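PDB 6LKR: C-type lectin domain family 4, member b1 from Mus musculus, which is a calcium-binding C-type lectin receptor of the cell membrane that probably binds carbohydrates and may help to regulate immune responses of dendritic cells. Local coordinates for residues Asn29-Asn34 and Gln125-Gln130; Ile66-Thr71 and Trp114-Ile119; Arg74-Val79 and Lys102-Tyr107. All coordinates share one frame; numbering follows the deposited sequence. Where two conformers were deposited one is given.

Interaction 1: residues Asn29-Asn34 and Gln125-Gln130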
loop_
_atom_site.group_PDB
_atom_site.type_symbol
_atom_site.label_atom_id
_atom_site.label_comp_id
_atom_site.label_asym_id
_atom_site.label_seq_id
_atom_site.Cartn_x
_atom_site.Cartn_y
_atom_site.Cartn_z
ATOM N N ASN A 29 -13.793 13.503 7.640
ATOM C CA ASN A 29 -12.855 14.547 7.141
ATOM C C ASN A 29 -12.002 15.098 8.291
ATOM O O ASN A 29 -10.775 15.254 8.109
ATOM C CB ASN A 29 -13.579 15.710 6.457
ATOM C CG ASN A 29 -14.027 15.391 5.047
ATOM O OD1 ASN A 29 -13.474 14.507 4.398
ATOM N ND2 ASN A 29 -15.021 16.116 4.564
ATOM N N LYS A 30 -12.627 15.400 9.431
ATOM C CA LYS A 30 -11.945 15.983 10.620
ATOM C C LYS A 30 -11.012 14.932 11.236
ATOM O O LYS A 30 -9.951 15.323 11.760
ATOM C CB LYS A 30 -12.972 16.497 11.633
ATOM C CG LYS A 30 -13.771 17.710 11.174
ATOM C CD LYS A 30 -12.920 18.896 10.780
ATOM C CE LYS A 30 -13.738 20.141 10.508
ATOM N NZ LYS A 30 -14.378 20.647 11.743
ATOM N N SER A 31 -11.393 13.652 11.168
ATOM C CA SER A 31 -10.563 12.501 11.621
ATOM C C SER A 31 -9.327 12.357 10.723
ATOM O O SER A 31 -8.207 12.227 11.262
ATOM C CB SER A 31 -11.367 11.229 11.653
ATOM O OG SER A 31 -12.434 11.319 12.583
ATOM N N GLU A 32 -9.502 12.377 9.397
ATOM C CA GLU A 32 -8.355 12.315 8.453
ATOM C C GLU A 32 -7.467 13.549 8.671
ATOM O O GLU A 32 -6.233 13.394 8.645
ATOM C CB GLU A 32 -8.823 12.179 7.003
ATOM C CG GLU A 32 -7.688 12.220 5.980
ATOM C CD GLU A 32 -6.583 11.171 6.079
ATOM O OE1 GLU A 32 -6.741 10.192 6.819
ATOM O OE2 GLU A 32 -5.559 11.329 5.387
ATOM N N GLU A 33 -8.063 14.730 8.846
ATOM C CA GLU A 33 -7.306 15.992 9.072
ATOM C C GLU A 33 -6.426 15.833 10.321
ATOM O O GLU A 33 -5.239 16.188 10.249
ATOM C CB GLU A 33 -8.262 17.177 9.209
ATOM C CG GLU A 33 -7.555 18.504 9.436
ATOM C CD GLU A 33 -8.507 19.678 9.584
ATOM O OE1 GLU A 33 -9.342 19.660 10.524
ATOM O OE2 GLU A 33 -8.421 20.600 8.755
ATOM N N ASN A 34 -6.976 15.298 11.412
ATOM C CA ASN A 34 -6.217 15.073 12.673
ATOM C C ASN A 34 -5.040 14.131 12.401
ATOM O O ASN A 34 -3.912 14.466 12.822
ATOM C CB ASN A 34 -7.097 14.547 13.804
ATOM C CG ASN A 34 -6.325 14.317 15.088
ATOM O OD1 ASN A 34 -5.663 15.230 15.592
ATOM N ND2 ASN A 34 -6.375 13.097 15.606
ATOM N N GLN A 125 -17.368 9.609 14.709
ATOM C CA GLN A 125 -16.874 8.330 15.267
ATOM C C GLN A 125 -15.478 8.563 15.838
ATOM O O GLN A 125 -14.904 9.660 15.626
ATOM C CB GLN A 125 -16.809 7.228 14.203
ATOM C CG GLN A 125 -18.052 7.102 13.329
ATOM C CD GLN A 125 -19.263 6.549 14.045
ATOM O OE1 GLN A 125 -19.176 6.012 15.141
ATOM N NE2 GLN A 125 -20.428 6.707 13.437
ATOM N N LYS A 126 -14.950 7.554 16.516
ATOM C CA LYS A 126 -13.519 7.489 16.893
ATOM C C LYS A 126 -12.726 7.225 15.607
ATOM O O LYS A 126 -13.344 7.147 14.532
ATOM C CB LYS A 126 -13.338 6.426 17.980
ATOM C CG LYS A 126 -14.242 6.623 19.193
ATOM C CD LYS A 126 -13.728 5.980 20.465
ATOM C CE LYS A 126 -14.476 6.433 21.703
ATOM N NZ LYS A 126 -14.183 7.848 22.032
ATOM N N SER A 127 -11.413 7.113 15.704
ATOM C CA SER A 127 -10.570 6.860 14.517
ATOM C C SER A 127 -9.278 6.189 14.954
ATOM O O SER A 127 -9.020 6.124 16.167
ATOM C CB SER A 127 -10.319 8.144 13.766
ATOM O OG SER A 127 -9.821 9.147 14.638
ATOM N N VAL A 128 -8.525 5.697 13.974
ATOM C CA VAL A 128 -7.171 5.095 14.163
ATOM C C VAL A 128 -6.272 5.619 13.040
ATOM O O VAL A 128 -6.730 5.603 11.878
ATOM C CB VAL A 128 -7.201 3.553 14.156
ATOM C CG1 VAL A 128 -6.070 2.981 14.998
ATOM C CG2 VAL A 128 -8.535 2.987 14.608
ATOM N N CYS A 129 -5.076 6.076 13.382
ATOM C CA CYS A 129 -4.094 6.662 12.444
ATOM C C CYS A 129 -2.923 5.702 12.284
ATOM O O CYS A 129 -2.642 4.912 13.214
ATOM C CB CYS A 129 -3.557 8.004 12.925
ATOM S SG CYS A 129 -4.824 9.243 13.306
ATOM N N GLN A 130 -2.240 5.802 11.154
ATOM C CA GLN A 130 -1.009 5.033 10.897
ATOM C C GLN A 130 -0.025 5.949 10.182
ATOM O O GLN A 130 -0.468 6.857 9.448
ATOM C CB GLN A 130 -1.314 3.753 10.109
ATOM C CG GLN A 130 -1.332 3.924 8.605
ATOM C CD GLN A 130 -1.557 2.616 7.882
ATOM O OE1 GLN A 130 -2.477 1.871 8.197
ATOM N NE2 GLN A 130 -0.711 2.330 6.906
HETATM O O HOH W 1 -8.013 11.221 13.866
HETATM O O HOH W 2 -12.200 10.607 15.259
#
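S31 and S127 face each other through hydroxymethyl groups whose torsions send the two oxygens to different places. In S31 OG stands beside its own backbone N, opposite the carbonyl carbon (chi1 -63°), whereas in S127 OG takes the crowded position between backbone N and carbonyl carbon (chi1 52°). The methylene carbons meet, S31 CB to S127 CB at 3.9 Å, because both CA–CB bonds point toward the other segment; the torsions set only where the oxygens go. The hydroxyls are too far apart to bond directly, with S31 OG 4.0 Å from S127 OG.

Two waters close the gap. Water 2 donates to S31 OG at 2.8 Å and to the carbonyl Q125 O at 2.9 Å, and also bonds S127 OG. Water 1 donates to the helix carbonyl S31 O at 2.8 Å, accepts from N34 ND2 at 3.0 Å and bonds S127 OG at 2.9 Å. S127 OG is thus gripped by both waters, and S31 OG has a further hydrogen bond, to S27 O, just before the start of helix 28-37.

L42 touches both serines and F65 packs on S31, so apolar side chains also border the hydrated pair. Next to it, C129 SG forms the disulfide to C35 SG, tying helix 28-37 to strand 126-132, as is usual for the C-type lectin fold. The two waters give the buried S127 hydroxyl and the helix carbonyl S31 O partners that direct contact between the segments does not, so they behave as part of the interface.

Interaction 2: residues Ile66-Thr71 and Trp114-Ile119. With CA (calcium ion), chain D.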
loop_
_atom_site.group_PDB
_atom_site.type_symbol
_atom_site.label_atom_id
_atom_site.label_comp_id
_atom_site.label_asym_id
_atom_site.label_seq_id
_atom_site.Cartn_x
_atom_site.Cartn_y
_atom_site.Cartn_z
ATOM N N ILE A 66 -11.897 4.213 9.439
ATOM C CA ILE A 66 -10.673 3.758 8.722
ATOM C C ILE A 66 -10.515 4.605 7.456
ATOM O O ILE A 66 -11.465 5.342 7.099
ATOM C CB ILE A 66 -10.731 2.245 8.441
ATOM C CG1 ILE A 66 -11.772 1.888 7.378
ATOM C CG2 ILE A 66 -10.981 1.483 9.733
ATOM C CD1 ILE A 66 -11.685 0.463 6.900
ATOM N N GLY A 67 -9.341 4.533 6.825
ATOM C CA GLY A 67 -8.950 5.412 5.709
ATOM C C GLY A 67 -9.457 4.893 4.376
ATOM O O GLY A 67 -8.697 4.920 3.401
ATOM N N LEU A 68 -10.718 4.476 4.325
ATOM C CA LEU A 68 -11.371 3.946 3.103
ATOM C C LEU A 68 -12.596 4.813 2.813
ATOM O O LEU A 68 -13.394 5.050 3.727
ATOM C CB LEU A 68 -11.771 2.483 3.316
ATOM C CG LEU A 68 -12.198 1.730 2.053
ATOM C CD1 LEU A 68 -11.032 1.582 1.084
ATOM C CD2 LEU A 68 -12.752 0.356 2.393
ATOM N N TRP A 69 -12.737 5.285 1.579
ATOM C CA TRP A 69 -13.904 6.107 1.193
ATOM C C TRP A 69 -14.287 5.789 -0.247
ATOM O O TRP A 69 -13.438 5.319 -1.025
ATOM C CB TRP A 69 -13.650 7.602 1.420
ATOM C CG TRP A 69 -12.566 8.180 0.569
ATOM C CD1 TRP A 69 -11.224 7.969 0.688
ATOM C CD2 TRP A 69 -12.730 9.110 -0.519
ATOM N NE1 TRP A 69 -10.546 8.673 -0.270
ATOM C CE2 TRP A 69 -11.439 9.390 -1.018
ATOM C CE3 TRP A 69 -13.833 9.720 -1.121
ATOM C CZ2 TRP A 69 -11.226 10.258 -2.088
ATOM C CZ3 TRP A 69 -13.622 10.569 -2.189
ATOM C CH2 TRP A 69 -12.337 10.832 -2.664
ATOM N N ASP A 70 -15.545 6.050 -0.564
ATOM C CA ASP A 70 -16.126 5.747 -1.891
ATOM C C ASP A 70 -15.996 7.003 -2.753
ATOM O O ASP A 70 -16.682 7.995 -2.452
ATOM C CB ASP A 70 -17.563 5.262 -1.728
ATOM C CG ASP A 70 -18.212 4.898 -3.044
ATOM O OD1 ASP A 70 -17.518 4.970 -4.083
ATOM O OD2 ASP A 70 -19.392 4.533 -3.007
ATOM N N THR A 71 -15.143 6.935 -3.773
ATOM C CA THR A 71 -14.829 8.035 -4.716
ATOM C C THR A 71 -15.913 8.102 -5.800
ATOM O O THR A 71 -15.909 9.068 -6.561
ATOM C CB THR A 71 -13.425 7.850 -5.304
ATOM O OG1 THR A 71 -13.433 6.736 -6.196
ATOM C CG2 THR A 71 -12.371 7.593 -4.249
ATOM N N TRP A 114 -14.820 -8.282 14.689
ATOM C CA TRP A 114 -14.591 -6.971 14.036
ATOM C C TRP A 114 -14.901 -7.078 12.545
ATOM O O TRP A 114 -14.665 -8.146 11.941
ATOM C CB TRP A 114 -13.161 -6.503 14.277
ATOM C CG TRP A 114 -12.891 -6.137 15.699
ATOM C CD1 TRP A 114 -12.346 -6.931 16.665
ATOM C CD2 TRP A 114 -13.124 -4.855 16.307
ATOM N NE1 TRP A 114 -12.220 -6.227 17.832
ATOM C CE2 TRP A 114 -12.687 -4.952 17.644
ATOM C CE3 TRP A 114 -13.631 -3.633 15.846
ATOM C CZ2 TRP A 114 -12.748 -3.872 18.522
ATOM C CZ3 TRP A 114 -13.707 -2.572 16.718
ATOM C CH2 TRP A 114 -13.270 -2.694 18.041
ATOM N N GLY A 115 -15.397 -5.988 11.974
ATOM C CA GLY A 115 -15.698 -5.908 10.540
ATOM C C GLY A 115 -15.962 -4.475 10.139
ATOM O O GLY A 115 -16.149 -3.623 11.037
ATOM N N TRP A 116 -15.977 -4.224 8.834
ATOM C CA TRP A 116 -16.176 -2.871 8.270
ATOM C C TRP A 116 -17.660 -2.639 7.961
ATOM O O TRP A 116 -18.367 -3.596 7.581
ATOM C CB TRP A 116 -15.361 -2.664 7.000
ATOM C CG TRP A 116 -13.892 -2.916 7.099
ATOM C CD1 TRP A 116 -13.107 -3.045 8.210
ATOM C CD2 TRP A 116 -13.024 -3.061 5.969
ATOM N NE1 TRP A 116 -11.805 -3.263 7.839
ATOM C CE2 TRP A 116 -11.724 -3.273 6.471
ATOM C CE3 TRP A 116 -13.224 -3.010 4.585
ATOM C CZ2 TRP A 116 -10.631 -3.447 5.626
ATOM C CZ3 TRP A 116 -12.143 -3.193 3.755
ATOM C CH2 TRP A 116 -10.866 -3.401 4.271
ATOM N N ASN A 117 -18.061 -1.378 8.040
ATOM C CA ASN A 117 -19.428 -0.891 7.755
ATOM C C ASN A 117 -19.285 0.418 6.985
ATOM O O ASN A 117 -18.522 1.293 7.454
ATOM C CB ASN A 117 -20.201 -0.714 9.063
ATOM C CG ASN A 117 -21.581 -0.120 8.888
ATOM O OD1 ASN A 117 -22.260 -0.378 7.897
ATOM N ND2 ASN A 117 -22.019 0.647 9.871
ATOM N N ASP A 118 -19.983 0.560 5.859
ATOM C CA ASP A 118 -20.122 1.885 5.205
ATOM C C ASP A 118 -21.100 2.702 6.056
ATOM O O ASP A 118 -22.099 2.141 6.542
ATOM C CB ASP A 118 -20.474 1.773 3.720
ATOM C CG ASP A 118 -21.804 1.097 3.426
ATOM O OD1 ASP A 118 -22.285 0.307 4.287
ATOM O OD2 ASP A 118 -22.339 1.356 2.342
ATOM N N ILE A 119 -20.762 3.959 6.337
ATOM C CA ILE A 119 -21.646 4.892 7.093
ATOM C C ILE A 119 -21.518 6.275 6.467
ATOM O O ILE A 119 -20.597 6.482 5.668
ATOM C CB ILE A 119 -21.327 4.947 8.599
ATOM C CG1 ILE A 119 -19.919 5.479 8.875
ATOM C CG2 ILE A 119 -21.569 3.603 9.268
ATOM C CD1 ILE A 119 -19.764 5.995 10.294
HETATM CA CA CA D . -23.713 0.460 6.061
HETATM O O HOH W 3 -25.432 -0.771 7.625
HETATM O O HOH W 4 -24.904 1.505 7.734
#
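I66 and L68 approach W116 with their methyl tips, and the contact between the segments is wholly apolar. I66 CD1 lies over one face of the indole, 3.7 Å from the centroid of the five-membered ring and 7° off its normal, a well-centred CH-pi contact. The extended end of the isoleucine (chi2 170°) carries CD1 there, and the two side chains cross at about a right angle. L68 CD2 reaches the six-membered end obliquely, 3.8 Å from W116 CZ3. V104 also packs against the ring, whose polar NE1 has its partner in Q51.

Metal coordination begins at the next residue. W116, N117 and D118 form the WND motif of the C-type lectins, and D118 binds the calcium ion twice, through its backbone O at 2.4 Å and its carboxylate OD1 at 2.3 Å. N117 joins with its side chain, waters 3 and 4 lie 2.6 and 2.3 Å from the calcium ion, and E95, S97 and E101 complete the site.

Charge pairing adds a second shell: D118 OD2, the oxygen turned from the metal, forms a salt bridge with R74 NH1. That pairing probably helps to orient the carboxylate. One strand thus presents the indole to the hydrophobic core and, one residue later, ligands to calcium, so the packing of I66 and L68 on the indole probably helps to position the strand that carries the calcium ligands.

Interaction 3: residues Arg74-Val79 and Lys102-Tyr107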
loop_
_atom_site.group_PDB
_atom_site.type_symbol
_atom_site.label_atom_id
_atom_site.label_comp_id
_atom_site.label_asym_id
_atom_site.label_seq_id
_atom_site.Cartn_x
_atom_site.Cartn_y
_atom_site.Cartn_z
ATOM N N ARG A 74 -19.327 2.605 -5.028
ATOM C CA ARG A 74 -18.584 1.443 -4.478
ATOM C C ARG A 74 -17.171 1.441 -5.073
ATOM O O ARG A 74 -16.586 0.354 -5.188
ATOM C CB ARG A 74 -19.327 0.130 -4.767
ATOM C CG ARG A 74 -20.833 0.173 -4.522
ATOM C CD ARG A 74 -21.262 0.344 -3.074
ATOM N NE ARG A 74 -21.089 1.706 -2.584
ATOM C CZ ARG A 74 -21.360 2.117 -1.350
ATOM N NH1 ARG A 74 -21.871 1.285 -0.462
ATOM N NH2 ARG A 74 -21.119 3.371 -1.007
ATOM N N GLN A 75 -16.661 2.609 -5.472
ATOM C CA GLN A 75 -15.270 2.776 -5.970
ATOM C C GLN A 75 -14.391 3.161 -4.770
ATOM O O GLN A 75 -13.946 4.327 -4.680
ATOM C CB GLN A 75 -15.278 3.744 -7.153
ATOM C CG GLN A 75 -16.056 3.168 -8.332
ATOM C CD GLN A 75 -16.410 4.181 -9.389
ATOM O OE1 GLN A 75 -17.508 4.740 -9.398
ATOM N NE2 GLN A 75 -15.463 4.431 -10.279
ATOM N N TRP A 76 -14.194 2.192 -3.877
ATOM C CA TRP A 76 -13.448 2.336 -2.603
ATOM C C TRP A 76 -11.997 2.707 -2.908
ATOM O O TRP A 76 -11.374 2.073 -3.768
ATOM C CB TRP A 76 -13.567 1.056 -1.766
ATOM C CG TRP A 76 -14.991 0.671 -1.514
ATOM C CD1 TRP A 76 -15.681 -0.363 -2.079
ATOM C CD2 TRP A 76 -15.933 1.371 -0.683
ATOM N NE1 TRP A 76 -16.976 -0.369 -1.635
ATOM C CE2 TRP A 76 -17.158 0.678 -0.772
ATOM C CE3 TRP A 76 -15.853 2.486 0.158
ATOM C CZ2 TRP A 76 -18.293 1.077 -0.072
ATOM C CZ3 TRP A 76 -16.973 2.877 0.854
ATOM C CH2 TRP A 76 -18.177 2.183 0.739
ATOM N N GLN A 77 -11.490 3.713 -2.209
ATOM C CA GLN A 77 -10.099 4.188 -2.341
ATOM C C GLN A 77 -9.533 4.354 -0.933
ATOM O O GLN A 77 -10.266 4.863 -0.056
ATOM C CB GLN A 77 -10.083 5.488 -3.144
ATOM C CG GLN A 77 -8.692 5.987 -3.515
ATOM C CD GLN A 77 -8.756 7.074 -4.564
ATOM O OE1 GLN A 77 -9.058 6.818 -5.728
ATOM N NE2 GLN A 77 -8.498 8.306 -4.154
ATOM N N TRP A 78 -8.294 3.907 -0.730
ATOM C CA TRP A 78 -7.531 4.152 0.518
ATOM C C TRP A 78 -7.026 5.594 0.505
ATOM O O TRP A 78 -6.710 6.095 -0.585
ATOM C CB TRP A 78 -6.381 3.151 0.656
ATOM C CG TRP A 78 -6.847 1.748 0.865
ATOM C CD1 TRP A 78 -6.730 0.700 -0.003
ATOM C CD2 TRP A 78 -7.531 1.239 2.022
ATOM N NE1 TRP A 78 -7.278 -0.431 0.546
ATOM C CE2 TRP A 78 -7.783 -0.129 1.785
ATOM C CE3 TRP A 78 -7.939 1.800 3.240
ATOM C CZ2 TRP A 78 -8.447 -0.933 2.710
ATOM C CZ3 TRP A 78 -8.590 1.003 4.155
ATOM C CH2 TRP A 78 -8.846 -0.343 3.887
ATOM N N VAL A 79 -6.914 6.224 1.674
ATOM C CA VAL A 79 -6.505 7.656 1.777
ATOM C C VAL A 79 -5.059 7.846 1.297
ATOM O O VAL A 79 -4.725 8.982 0.965
ATOM C CB VAL A 79 -6.695 8.217 3.195
ATOM C CG1 VAL A 79 -8.168 8.425 3.500
ATOM C CG2 VAL A 79 -6.024 7.357 4.260
ATOM N N LYS A 102 -20.543 6.844 2.166
ATOM C CA LYS A 102 -19.289 6.993 1.375
ATOM C C LYS A 102 -18.033 6.769 2.233
ATOM O O LYS A 102 -16.946 6.682 1.647
ATOM C CB LYS A 102 -19.270 8.367 0.702
ATOM C CG LYS A 102 -20.393 8.603 -0.300
ATOM C CD LYS A 102 -20.382 7.621 -1.447
ATOM C CE LYS A 102 -21.276 8.024 -2.596
ATOM N NZ LYS A 102 -21.495 6.895 -3.534
ATOM N N CYS A 103 -18.167 6.655 3.553
ATOM C CA CYS A 103 -17.032 6.468 4.490
ATOM C C CYS A 103 -17.208 5.143 5.225
ATOM O O CYS A 103 -18.297 4.540 5.137
ATOM C CB CYS A 103 -16.907 7.641 5.455
ATOM S SG CYS A 103 -16.380 9.160 4.622
ATOM N N VAL A 104 -16.144 4.672 5.866
ATOM C CA VAL A 104 -16.065 3.277 6.380
ATOM C C VAL A 104 -15.590 3.308 7.826
ATOM O O VAL A 104 -14.617 4.023 8.135
ATOM C CB VAL A 104 -15.172 2.392 5.492
ATOM C CG1 VAL A 104 -15.101 0.955 5.990
ATOM C CG2 VAL A 104 -15.658 2.414 4.054
ATOM N N THR A 105 -16.291 2.561 8.674
ATOM C CA THR A 105 -15.898 2.343 10.086
ATOM C C THR A 105 -15.616 0.864 10.307
ATOM O O THR A 105 -16.103 0.031 9.511
ATOM C CB THR A 105 -16.978 2.778 11.080
ATOM O OG1 THR A 105 -18.211 2.158 10.705
ATOM C CG2 THR A 105 -17.124 4.278 11.130
ATOM N N VAL A 106 -14.832 0.574 11.333
ATOM C CA VAL A 106 -14.615 -0.814 11.799
ATOM C C VAL A 106 -15.247 -0.865 13.189
ATOM O O VAL A 106 -15.054 0.083 13.975
ATOM C CB VAL A 106 -13.128 -1.213 11.763
ATOM C CG1 VAL A 106 -12.272 -0.315 12.645
ATOM C CG2 VAL A 106 -12.936 -2.674 12.128
ATOM N N TYR A 107 -16.024 -1.905 13.464
ATOM C CA TYR A 107 -16.720 -2.063 14.761
ATOM C C TYR A 107 -16.932 -3.550 15.028
ATOM O O TYR A 107 -16.777 -4.388 14.117
ATOM C CB TYR A 107 -18.013 -1.246 14.788
ATOM C CG TYR A 107 -19.232 -1.928 14.219
ATOM C CD1 TYR A 107 -19.523 -1.876 12.866
ATOM C CD2 TYR A 107 -20.126 -2.582 15.051
ATOM C CE1 TYR A 107 -20.659 -2.481 12.350
ATOM C CE2 TYR A 107 -21.262 -3.196 14.552
ATOM C CZ TYR A 107 -21.532 -3.144 13.197
ATOM O OH TYR A 107 -22.648 -3.758 12.715
#
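R74 and K102 bring the two segments nearest in backbone terms, their CA atoms 8.1 Å apart, and no hydrogen bond joins strand 76-78 to strand 103-109, because strand 64-70 pairs with both. Side chains bridge the gap. W76, its CG beside the backbone N (chi1 -55°), reaches across with CZ3 of its six-membered ring, which is 3.5 Å from V104 CG2 and 3.9 Å from the carbonyl K102 O. Both partners approach the indole obliquely.

R74 starts out pointing away from the other segment, but bends in CB-CG (chi2 -67°) and CG-CD (chi3 76°) bring it back. Its guanidinium turns one face toward W76, two residues on, whose CZ2 sits 3.5 Å above the plane, over its centre. The edge of the same group meets the aliphatic part of K102, R74 NH2 being 4.3 Å from K102 CD.

The charged ends R74 NH2 and K102 NZ are 4.4 Å apart, and each makes a salt bridge with the same oxygen, D70 OD2. R74 NH2 is also bonded to E101 O, and K102 NZ to G72 O and, as a salt bridge, to D99. Two cations share one carboxylate, which probably offsets the repulsion between them. W76 CZ2 covers one face of the guanidinium, while bonds to D70, E101 and, through NH1, the calcium ligand D118 fix its orientation beside the metal site.

How the interactions relate
Interactions 2 and 3 are almost one site: their centres lie about 3 Å apart, and strand 64-70 runs between the two segments of interaction 3. Probable backbone hydrogen bonds join them, W69 O to Q77 N and I119 N to C103 O, both at 2.8 Å. V104 is common ground, touching I66 and W116 as well as its own partner. Interaction 1 stands farther off, about 12 and 13 Å between centres, yet Q125 packs on both I119 and T105. Calcium is bound partly by N117 and D118 of interaction 2; the side chain of R74 lies about 7 Å from the calcium ion. The side chain of Q125 is about 10 Å from the calcium ion.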